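Local coordinates for protein putative exotoxin (superantigen) (Streptococcus pyogenes, PDB 1TY0) that probably acts as a superantigen toxin that can use one surface both to bind the T-cell receptor and to dimerize, at residues Q140-M143 and Q144-I148; L12-N15 and Y16-I20; S4-I7 and K8-L12; Y175-T178 and S179-R183. All blocks are in the same frame, centred on the assembly; numbering follows the deposited sequence.

Contact 1: residues Q140-M143 and Q144-I148; sequences QYLM and QTYKI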
loop_
_atom_site.group_PDB
_atom_site.type_symbol
_atom_site.label_atom_id
_atom_site.label_comp_id
_atom_site.label_asym_id
_atom_site.label_seq_id
_atom_site.Cartn_x
_atom_site.Cartn_y
_atom_site.Cartn_z
ATOM N N GLN A 140 6.135 -7.011 -9.126
ATOM C CA GLN A 140 4.693 -6.907 -9.295
ATOM C C GLN A 140 4.282 -7.460 -10.660
ATOM O O GLN A 140 3.280 -8.168 -10.775
ATOM C CB GLN A 140 4.240 -5.455 -9.154
ATOM C CG GLN A 140 3.755 -5.097 -7.754
ATOM C CD GLN A 140 2.521 -5.884 -7.347
ATOM O OE1 GLN A 140 1.638 -6.139 -8.164
ATOM N NE2 GLN A 140 2.446 -6.261 -6.072
ATOM N N TYR A 141 5.054 -7.139 -11.694
ATOM C CA TYR A 141 4.749 -7.632 -13.032
ATOM C C TYR A 141 4.801 -9.155 -13.022
ATOM O O TYR A 141 3.903 -9.826 -13.537
ATOM C CB TYR A 141 5.758 -7.098 -14.051
ATOM C CG TYR A 141 5.585 -7.698 -15.431
ATOM C CD1 TYR A 141 4.511 -7.332 -16.243
ATOM C CD2 TYR A 141 6.472 -8.660 -15.905
ATOM C CE1 TYR A 141 4.322 -7.914 -17.496
ATOM C CE2 TYR A 141 6.293 -9.251 -17.158
ATOM C CZ TYR A 141 5.216 -8.873 -17.945
ATOM O OH TYR A 141 5.026 -9.461 -19.179
ATOM N N LEU A 142 5.861 -9.696 -12.431
ATOM C CA LEU A 142 6.035 -11.142 -12.343
ATOM C C LEU A 142 4.952 -11.792 -11.485
ATOM O O LEU A 142 4.502 -12.901 -11.777
ATOM C CB LEU A 142 7.423 -11.467 -11.783
ATOM C CG LEU A 142 8.592 -11.097 -12.703
ATOM C CD1 LEU A 142 9.906 -11.299 -11.985
ATOM C CD2 LEU A 142 8.534 -11.946 -13.968
ATOM N N MET A 143 4.528 -11.108 -10.431
ATOM C CA MET A 143 3.492 -11.646 -9.557
ATOM C C MET A 143 2.169 -11.744 -10.301
ATOM O O MET A 143 1.490 -12.771 -10.264
ATOM C CB MET A 143 3.329 -10.755 -8.323
ATOM C CG MET A 143 4.467 -10.880 -7.333
ATOM S SD MET A 143 4.551 -9.521 -6.159
ATOM C CE MET A 143 3.126 -9.824 -5.165
ATOM N N GLN A 144 1.820 -10.660 -10.980
ATOM C CA GLN A 144 0.582 -10.570 -11.743
ATOM C C GLN A 144 0.550 -11.469 -12.973
ATOM O O GLN A 144 -0.483 -12.057 -13.298
ATOM C CB GLN A 144 0.383 -9.128 -12.215
ATOM C CG GLN A 144 0.161 -8.112 -11.112
ATOM C CD GLN A 144 0.473 -6.698 -11.566
ATOM O OE1 GLN A 144 0.502 -6.406 -12.764
ATOM N NE2 GLN A 144 0.705 -5.808 -10.608
ATOM N N THR A 145 1.688 -11.572 -13.647
ATOM C CA THR A 145 1.786 -12.327 -14.889
ATOM C C THR A 145 2.221 -13.785 -14.803
ATOM O O THR A 145 1.654 -14.647 -15.474
ATOM C CB THR A 145 2.731 -11.594 -15.862
ATOM O OG1 THR A 145 2.355 -10.214 -15.930
ATOM C CG2 THR A 145 2.641 -12.198 -17.259
ATOM N N TYR A 146 3.229 -14.063 -13.987
ATOM C CA TYR A 146 3.724 -15.423 -13.872
ATOM C C TYR A 146 3.478 -16.074 -12.518
ATOM O O TYR A 146 3.929 -17.192 -12.279
ATOM C CB TYR A 146 5.211 -15.440 -14.231
ATOM C CG TYR A 146 5.440 -15.074 -15.680
ATOM C CD1 TYR A 146 5.142 -15.978 -16.700
ATOM C CD2 TYR A 146 5.884 -13.801 -16.038
ATOM C CE1 TYR A 146 5.275 -15.623 -18.043
ATOM C CE2 TYR A 146 6.020 -13.437 -17.382
ATOM C CZ TYR A 146 5.712 -14.354 -18.376
ATOM O OH TYR A 146 5.848 -14.004 -19.703
ATOM N N LYS A 147 2.758 -15.375 -11.643
ATOM C CA LYS A 147 2.416 -15.896 -10.319
ATOM C C LYS A 147 3.634 -16.478 -9.604
ATOM O O LYS A 147 3.549 -17.537 -8.975
ATOM C CB LYS A 147 1.346 -16.986 -10.457
ATOM C CG LYS A 147 0.273 -16.690 -11.499
ATOM C CD LYS A 147 -0.541 -15.456 -11.162
ATOM C CE LYS A 147 -1.554 -15.158 -12.266
ATOM N NZ LYS A 147 -2.390 -13.962 -11.960
ATOM N N ILE A 148 4.760 -15.779 -9.675
ATOM C CA ILE A 148 5.981 -16.280 -9.067
ATOM C C ILE A 148 5.946 -16.493 -7.557
ATOM O O ILE A 148 6.775 -17.232 -7.029
ATOM C CB ILE A 148 7.202 -15.395 -9.440
ATOM C CG1 ILE A 148 7.177 -14.074 -8.665
ATOM C CG2 ILE A 148 7.223 -15.163 -10.947
ATOM C CD1 ILE A 148 5.896 -13.343 -8.724
#
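The backbone oxygen of Tyr141 takes two hydrogen bonds from one residue, Thr145, in the last turns of helix 131-146 of the beta-grasp domain. Thr145 N lies 2.8 Å from Tyr141 O, and Thr145 OG1 lies 2.9 Å from the same atom. The two donors come from opposite faces of the carbonyl plane. This double grip is possible because OG1 stands beside its own backbone N (chi1 -49°). OG1 also sits over one face of the Tyr141 ring, displaced toward the rim, with Tyr141 CE1 3.4 Å away. Arg81 of the second subunit bonds to the same hydroxyl, so the side chain of Thr145 is fixed partly by the dimer.

One residue earlier, the amides of Gln140 and Gln144 meet with their planes 49° apart. Gln144 NE2 donates to Gln140 OE1 over a short 2.6 Å. NE2 lies in the carbonyl plane of Gln140, but OE1 is 20° out of the amide plane of Gln144, and the bond is bent. Gln140 NE2 turns to Tyr18 O and Glu19 OE2, so both ends of this buried amide have partners.

The inner side is apolar, and Leu142 touches Ile206 of strand 201-209. Tyr146 CD2 packs 3.8 Å from Leu142 CD2. After the helix the chain turns at Lys147, which has positive phi. This brings Ile148 back beneath the last turn, where its CG2 branch rests 3.8 Å from Leu142 CB.

Contact 2: residues L12-N15 and Y16-I20; sequences LQLN and YAYEI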
loop_
_atom_site.group_PDB
_atom_site.type_symbol
_atom_site.label_atom_id
_atom_site.label_comp_id
_atom_site.label_asym_id
_atom_site.label_seq_id
_atom_site.Cartn_x
_atom_site.Cartn_y
_atom_site.Cartn_z
ATOM N N LEU A 12 4.760 -17.095 0.334
ATOM C CA LEU A 12 3.629 -16.416 0.953
ATOM C C LEU A 12 4.060 -15.104 1.604
ATOM O O LEU A 12 3.371 -14.096 1.479
ATOM C CB LEU A 12 2.964 -17.329 1.983
ATOM C CG LEU A 12 2.200 -18.500 1.357
ATOM C CD1 LEU A 12 1.597 -19.377 2.446
ATOM C CD2 LEU A 12 1.104 -17.954 0.452
ATOM N N GLN A 13 5.199 -15.114 2.295
ATOM C CA GLN A 13 5.694 -13.898 2.936
ATOM C C GLN A 13 6.047 -12.835 1.892
ATOM O O GLN A 13 5.833 -11.645 2.109
ATOM C CB GLN A 13 6.937 -14.194 3.785
ATOM C CG GLN A 13 6.657 -14.986 5.050
ATOM C CD GLN A 13 5.647 -14.304 5.950
ATOM O OE1 GLN A 13 5.922 -13.259 6.538
ATOM N NE2 GLN A 13 4.466 -14.893 6.056
ATOM N N LEU A 14 6.593 -13.271 0.761
ATOM C CA LEU A 14 6.973 -12.347 -0.297
ATOM C C LEU A 14 5.761 -11.774 -1.013
ATOM O O LEU A 14 5.727 -10.584 -1.340
ATOM C CB LEU A 14 7.891 -13.047 -1.298
ATOM C CG LEU A 14 9.298 -13.296 -0.757
ATOM C CD1 LEU A 14 10.041 -14.310 -1.614
ATOM C CD2 LEU A 14 10.035 -11.967 -0.709
ATOM N N ASN A 15 4.761 -12.618 -1.249
ATOM C CA ASN A 15 3.561 -12.170 -1.933
ATOM C C ASN A 15 2.895 -11.083 -1.103
ATOM O O ASN A 15 2.473 -10.055 -1.633
ATOM C CB ASN A 15 2.604 -13.341 -2.160
ATOM C CG ASN A 15 1.541 -13.019 -3.187
ATOM O OD1 ASN A 15 0.463 -12.532 -2.850
ATOM N ND2 ASN A 15 1.854 -13.263 -4.454
ATOM N N TYR A 16 2.822 -11.301 0.204
ATOM C CA TYR A 16 2.224 -10.308 1.082
ATOM C C TYR A 16 3.048 -9.024 1.139
ATOM O O TYR A 16 2.504 -7.927 1.037
ATOM C CB TYR A 16 2.084 -10.843 2.506
ATOM C CG TYR A 16 1.976 -9.726 3.519
ATOM C CD1 TYR A 16 0.904 -8.833 3.491
ATOM C CD2 TYR A 16 2.975 -9.525 4.471
ATOM C CE1 TYR A 16 0.831 -7.768 4.386
ATOM C CE2 TYR A 16 2.911 -8.462 5.369
ATOM C CZ TYR A 16 1.837 -7.589 5.321
ATOM O OH TYR A 16 1.771 -6.536 6.203
ATOM N N ALA A 17 4.356 -9.168 1.321
ATOM C CA ALA A 17 5.240 -8.014 1.424
ATOM C C ALA A 17 5.161 -7.077 0.225
ATOM O O ALA A 17 5.077 -5.861 0.391
ATOM C CB ALA A 17 6.685 -8.476 1.627
ATOM N N TYR A 18 5.172 -7.640 -0.981
ATOM C CA TYR A 18 5.140 -6.824 -2.187
ATOM C C TYR A 18 3.764 -6.428 -2.740
ATOM O O TYR A 18 3.682 -5.697 -3.721
ATOM C CB TYR A 18 6.001 -7.494 -3.266
ATOM C CG TYR A 18 7.489 -7.309 -3.017
ATOM C CD1 TYR A 18 8.135 -6.136 -3.401
ATOM C CD2 TYR A 18 8.241 -8.290 -2.365
ATOM C CE1 TYR A 18 9.497 -5.936 -3.145
ATOM C CE2 TYR A 18 9.607 -8.100 -2.100
ATOM C CZ TYR A 18 10.224 -6.919 -2.494
ATOM O OH TYR A 18 11.567 -6.723 -2.246
ATOM N N GLU A 19 2.689 -6.917 -2.127
ATOM C CA GLU A 19 1.335 -6.533 -2.550
ATOM C C GLU A 19 1.083 -5.271 -1.737
ATOM O O GLU A 19 0.375 -5.293 -0.736
ATOM C CB GLU A 19 0.320 -7.615 -2.175
ATOM C CG GLU A 19 0.206 -8.737 -3.197
ATOM C CD GLU A 19 -0.540 -8.305 -4.444
ATOM O OE1 GLU A 19 -1.743 -7.975 -4.334
ATOM O OE2 GLU A 19 0.072 -8.291 -5.532
ATOM N N ILE A 20 1.674 -4.171 -2.184
ATOM C CA ILE A 20 1.593 -2.916 -1.460
ATOM C C ILE A 20 1.633 -1.698 -2.381
ATOM O O ILE A 20 2.045 -1.791 -3.536
ATOM C CB ILE A 20 2.780 -2.846 -0.475
ATOM C CG1 ILE A 20 2.760 -1.552 0.334
ATOM C CG2 ILE A 20 4.080 -2.960 -1.250
ATOM C CD1 ILE A 20 3.866 -1.498 1.366
#
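Leu14 and Tyr18 form the tight side of this contact, one turn apart near the end of helix 5-18. Their side chains lie side by side, with Leu14 CD2 4.1 Å from Tyr18 CE2. The four-residue spacing puts them on one flank, and like first torsions (chi1 near -75° in both) make them run the same way. The edge of the Tyr18 ring faces the backbone, with Leu14 O in the ring plane 3.6 Å from Tyr18 CD2. Three helical bonds hold the backbone here. The straightest is Tyr18 N to Leu14 O, 3.0 Å long. Ala17 is buried too, and its CB rests 3.3 Å from Gln13 O.

The side of Asn15 and Glu19 is looser and partly exposed. The amide and the carboxylate run alongside each other with planes only 16° apart. Their polar ends do not bond each other; Asn15 OD1 is 3.8 Å from Glu19 CG, which also lies 3.1 Å from Asn15 O. Glu19 OE2 instead takes a bond from Gln140 NE2. The backbone bond from Glu19 N to Asn15 O is weak, and Glu19 is the centre of an inverse gamma turn. Tyr16 faces the dimer interface, where its ring meets Tyr16 of the second subunit with planes at about 45°.

Around this end, Ile186 of helix 183-187 covers Leu14, Ala17 and Tyr18. Met143 of helix 131-146 lies against Asn15, Tyr18 and Glu19.

Contact 3: residues S4-I7 and K8-L12; sequences SENI and KDVKL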
loop_
_atom_site.group_PDB
_atom_site.type_symbol
_atom_site.label_atom_id
_atom_site.label_comp_id
_atom_site.label_asym_id
_atom_site.label_seq_id
_atom_site.Cartn_x
_atom_site.Cartn_y
_atom_site.Cartn_z
ATOM N N SER A 4 8.553 -29.351 0.128
ATOM C CA SER A 4 8.412 -28.043 -0.502
ATOM C C SER A 4 7.553 -27.095 0.328
ATOM O O SER A 4 7.190 -26.010 -0.129
ATOM C CB SER A 4 7.812 -28.196 -1.902
ATOM O OG SER A 4 6.557 -28.851 -1.853
ATOM N N GLU A 5 7.241 -27.499 1.554
ATOM C CA GLU A 5 6.416 -26.680 2.433
ATOM C C GLU A 5 7.087 -25.357 2.787
ATOM O O GLU A 5 6.422 -24.324 2.898
ATOM C CB GLU A 5 6.094 -27.434 3.722
ATOM C CG GLU A 5 5.125 -26.691 4.631
ATOM C CD GLU A 5 4.976 -27.347 5.988
ATOM O OE1 GLU A 5 4.702 -28.565 6.033
ATOM O OE2 GLU A 5 5.129 -26.642 7.010
ATOM N N ASN A 6 8.402 -25.387 2.972
ATOM C CA ASN A 6 9.120 -24.171 3.322
ATOM C C ASN A 6 9.121 -23.137 2.204
ATOM O O ASN A 6 8.840 -21.963 2.448
ATOM C CB ASN A 6 10.561 -24.480 3.721
ATOM C CG ASN A 6 11.317 -23.235 4.133
ATOM O OD1 ASN A 6 10.924 -22.542 5.075
ATOM N ND2 ASN A 6 12.400 -22.935 3.426
ATOM N N ILE A 7 9.432 -23.553 0.978
ATOM C CA ILE A 7 9.449 -22.591 -0.118
ATOM C C ILE A 7 8.067 -21.971 -0.306
ATOM O O ILE A 7 7.951 -20.819 -0.713
ATOM C CB ILE A 7 9.922 -23.222 -1.454
ATOM C CG1 ILE A 7 10.009 -22.134 -2.528
ATOM C CG2 ILE A 7 8.969 -24.319 -1.891
ATOM C CD1 ILE A 7 10.970 -21.013 -2.182
ATOM N N LYS A 8 7.019 -22.727 0.001
ATOM C CA LYS A 8 5.666 -22.198 -0.129
ATOM C C LYS A 8 5.442 -21.068 0.878
ATOM O O LYS A 8 4.876 -20.028 0.537
ATOM C CB LYS A 8 4.628 -23.302 0.092
ATOM C CG LYS A 8 4.584 -24.336 -1.022
ATOM C CD LYS A 8 3.465 -25.343 -0.792
ATOM C CE LYS A 8 3.337 -26.308 -1.963
ATOM N NZ LYS A 8 4.596 -27.065 -2.189
ATOM N N ASP A 9 5.885 -21.280 2.114
ATOM C CA ASP A 9 5.738 -20.274 3.159
ATOM C C ASP A 9 6.574 -19.040 2.835
ATOM O O ASP A 9 6.175 -17.917 3.131
ATOM C CB ASP A 9 6.161 -20.842 4.517
ATOM C CG ASP A 9 5.323 -22.030 4.936
ATOM O OD1 ASP A 9 4.085 -21.966 4.782
ATOM O OD2 ASP A 9 5.898 -23.023 5.429
ATOM N N VAL A 10 7.737 -19.261 2.230
ATOM C CA VAL A 10 8.624 -18.170 1.844
ATOM C C VAL A 10 7.919 -17.328 0.783
ATOM O O VAL A 10 7.919 -16.096 0.841
ATOM C CB VAL A 10 9.953 -18.719 1.269
ATOM C CG1 VAL A 10 10.761 -17.599 0.627
ATOM C CG2 VAL A 10 10.759 -19.384 2.384
ATOM N N LYS A 11 7.304 -18.002 -0.181
ATOM C CA LYS A 11 6.596 -17.308 -1.246
ATOM C C LYS A 11 5.415 -16.530 -0.672
ATOM O O LYS A 11 5.114 -15.425 -1.118
ATOM C CB LYS A 11 6.135 -18.317 -2.306
ATOM C CG LYS A 11 7.309 -18.991 -3.009
ATOM C CD LYS A 11 6.903 -20.215 -3.819
ATOM C CE LYS A 11 6.344 -19.841 -5.177
ATOM N NZ LYS A 11 6.189 -21.056 -6.031
ATOM N N LEU A 12 4.760 -17.095 0.334
ATOM C CA LEU A 12 3.629 -16.416 0.953
ATOM C C LEU A 12 4.060 -15.104 1.604
ATOM O O LEU A 12 3.371 -14.096 1.479
ATOM C CB LEU A 12 2.964 -17.329 1.983
ATOM C CG LEU A 12 2.200 -18.500 1.357
ATOM C CD1 LEU A 12 1.597 -19.377 2.446
ATOM C CD2 LEU A 12 1.104 -17.954 0.452
#
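Ile7 and Lys11 meet one turn apart in the first turns of helix 5-18. Their backbones are joined by Lys11 N to Ile7 O at 2.9 Å. The Lys11 chain runs past Ile7 O, with CG 3.0 Å from it, and its CD comes 3.9 Å from Ile7 CG1. With CG1 opposite the backbone N (chi1 -176°) and a bend at chi2 (60°), Ile7 CD1 reaches 4.3 Å from Val10 CB. Val10 N bonds to Asn6 O at 2.9 Å, nearly in line with the carbonyl.

The start of the helix is more polar. Ser4 holds the N-cap position, but its side chain makes no capping bond. Lys8 folds back over this end, bent at chi4, and puts NZ 2.7 Å from Ser4 OG. A weak bond also runs from Lys8 NZ to Ser4 O.

The next shell fixes Lys11 from outside the helix. Its NZ reaches Tyr155 O, Asp150 O and Ser153 OG, while Ile156 packs on Ile7. These partners tie the N-terminal helix to the loop beyond helix 131-146.

The two flanks differ in charge. Three oxygens around the buried Lys11 ammonium would probably favour its charged form. Glu5 OE2 and Asp9 OD2, both probably negative, lie 4.0 Å apart. Asp9 OD2 also lies 2.9 Å from the acceptor Glu5 O, which may raise its proton affinity, although the nearby helix N-terminus would probably oppose this.

Contact 4: residues Y175-T178 and S179-R183; sequences YDAT and SSSTR
The flat carbonyl group of Thr178 has Ser181 N over one face, in a type I beta turn from Thr178 to Ser181. The donor stands 67° out of the carbonyl plane, off any lone pair. The bond from Ser181 N to Thr178 O is 3.2 Å long. The flat guanidinium of Arg183 makes a cation-pi contact with Tyr16, and its NH1 bonds to Glu19 O of the second subunit.

The two ends of the turn are tied a second time by a side chain. Thr178 N donates to Ser181 OG at 2.8 Å, and the bond is almost straight at 174°. Ser181 OG stands beside its own backbone N and is thereby turned back toward Thr178. It also touches the methyl group of Ala177, with OG 3.7 Å from Ala177 CB. Backbone and side chain of Ser181 thus bond to Thr178 in opposite senses: N donates to the carbonyl, and OG accepts from the amide. Ser181 is buried, though the tip of the turn is exposed.

The loop joins strand 168-173 to helix 183-187 in the beta-grasp domain. It also packs on helix 5-18, where Ala177 lies against Leu14 and Ser179 against Asp9. Asp176, early in the loop, forms salt bridges with Arg139 and Lys189. Arg183, at the start of the next helix, bonds to Tyr16 O and Ala17 O.

Thr178 adds an ST turn within the beta turn. Its OG1 lies between its own backbone N and carbonyl carbon (chi1 71°), and it accepts a bond from Ser180 N at 3.1 Å.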
loop_
_atom_site.group_PDB
_atom_site.type_symbol
_atom_site.label_atom_id
_atom_site.label_comp_id
_atom_site.label_asym_id
_atom_site.label_seq_id
_atom_site.Cartn_x
_atom_site.Cartn_y
_atom_site.Cartn_z
ATOM N N TYR A 175 13.631 -14.556 -4.257
ATOM C CA TYR A 175 12.990 -15.316 -3.194
ATOM C C TYR A 175 13.764 -15.078 -1.902
ATOM O O TYR A 175 14.088 -16.011 -1.168
ATOM C CB TYR A 175 12.971 -16.799 -3.577
ATOM C CG TYR A 175 12.035 -17.075 -4.737
ATOM C CD1 TYR A 175 12.465 -16.931 -6.060
ATOM C CD2 TYR A 175 10.702 -17.397 -4.513
ATOM C CE1 TYR A 175 11.575 -17.095 -7.129
ATOM C CE2 TYR A 175 9.807 -17.568 -5.570
ATOM C CZ TYR A 175 10.246 -17.414 -6.872
ATOM O OH TYR A 175 9.347 -17.567 -7.908
ATOM N N ASP A 176 14.035 -13.802 -1.637
ATOM C CA ASP A 176 14.796 -13.384 -0.467
ATOM C C ASP A 176 14.001 -13.171 0.818
ATOM O O ASP A 176 13.825 -12.037 1.274
ATOM C CB ASP A 176 15.596 -12.119 -0.811
ATOM C CG ASP A 176 14.717 -10.969 -1.288
ATOM O OD1 ASP A 176 13.690 -11.223 -1.953
ATOM O OD2 ASP A 176 15.071 -9.802 -1.007
ATOM N N ALA A 177 13.531 -14.267 1.409
ATOM C CA ALA A 177 12.788 -14.190 2.661
ATOM C C ALA A 177 12.684 -15.554 3.326
ATOM O O ALA A 177 12.972 -16.579 2.708
ATOM C CB ALA A 177 11.384 -13.639 2.414
ATOM N N THR A 178 12.291 -15.546 4.597
ATOM C CA THR A 178 12.067 -16.773 5.350
ATOM C C THR A 178 10.574 -16.708 5.656
ATOM O O THR A 178 9.930 -15.695 5.387
ATOM C CB THR A 178 12.842 -16.812 6.691
ATOM O OG1 THR A 178 12.262 -15.877 7.608
ATOM C CG2 THR A 178 14.303 -16.462 6.475
ATOM N N SER A 179 10.023 -17.774 6.217
ATOM C CA SER A 179 8.603 -17.799 6.532
ATOM C C SER A 179 8.233 -16.816 7.640
ATOM O O SER A 179 7.052 -16.597 7.906
ATOM C CB SER A 179 8.186 -19.214 6.941
ATOM O OG SER A 179 8.868 -19.618 8.118
ATOM N N SER A 180 9.243 -16.222 8.275
ATOM C CA SER A 180 9.035 -15.275 9.371
ATOM C C SER A 180 9.312 -13.815 9.008
ATOM O O SER A 180 9.029 -12.915 9.796
ATOM C CB SER A 180 9.935 -15.644 10.559
ATOM O OG SER A 180 9.599 -16.904 11.114
ATOM N N SER A 181 9.868 -13.584 7.823
ATOM C CA SER A 181 10.217 -12.239 7.372
ATOM C C SER A 181 9.082 -11.213 7.327
ATOM O O SER A 181 8.022 -11.472 6.755
ATOM C CB SER A 181 10.858 -12.305 5.982
ATOM O OG SER A 181 12.033 -13.093 5.989
ATOM N N THR A 182 9.335 -10.049 7.924
ATOM C CA THR A 182 8.387 -8.932 7.937
ATOM C C THR A 182 8.767 -8.033 6.763
ATOM O O THR A 182 9.805 -8.244 6.141
ATOM C CB THR A 182 8.520 -8.074 9.214
ATOM O OG1 THR A 182 9.829 -7.490 9.264
ATOM C CG2 THR A 182 8.294 -8.916 10.454
ATOM N N ARG A 183 7.950 -7.027 6.464
ATOM C CA ARG A 183 8.284 -6.126 5.368
ATOM C C ARG A 183 9.593 -5.415 5.679
ATOM O O ARG A 183 10.418 -5.211 4.792
ATOM C CB ARG A 183 7.163 -5.110 5.131
ATOM C CG ARG A 183 6.116 -5.615 4.157
ATOM C CD ARG A 183 4.944 -4.652 4.016
ATOM N NE ARG A 183 4.003 -5.143 3.015
ATOM C CZ ARG A 183 2.712 -4.829 2.974
ATOM N NH1 ARG A 183 2.189 -4.017 3.884
ATOM N NH2 ARG A 183 1.942 -5.332 2.019
#

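Overall arrangement
Along the chain the order is contact 3, contact 2, contact 1, contact 4. Contacts 3 and 2 follow each other on helix 5-18, with centres about 12 Å apart, and share Leu12. Contact 1 closes helix 131-146, and contact 4 is the loop between strand 168-173 and helix 183-187. These two lie in the beta-grasp range, with centres about 18 Å apart. Helix 5-18 touches both: the centre of contact 2 is about 12 Å from contact 1 and 9 Å from contact 4. The N-terminal helix therefore packs against the C-terminal domain. Contacts 1, 2 and 4 also reach the second subunit, while contact 3 does not.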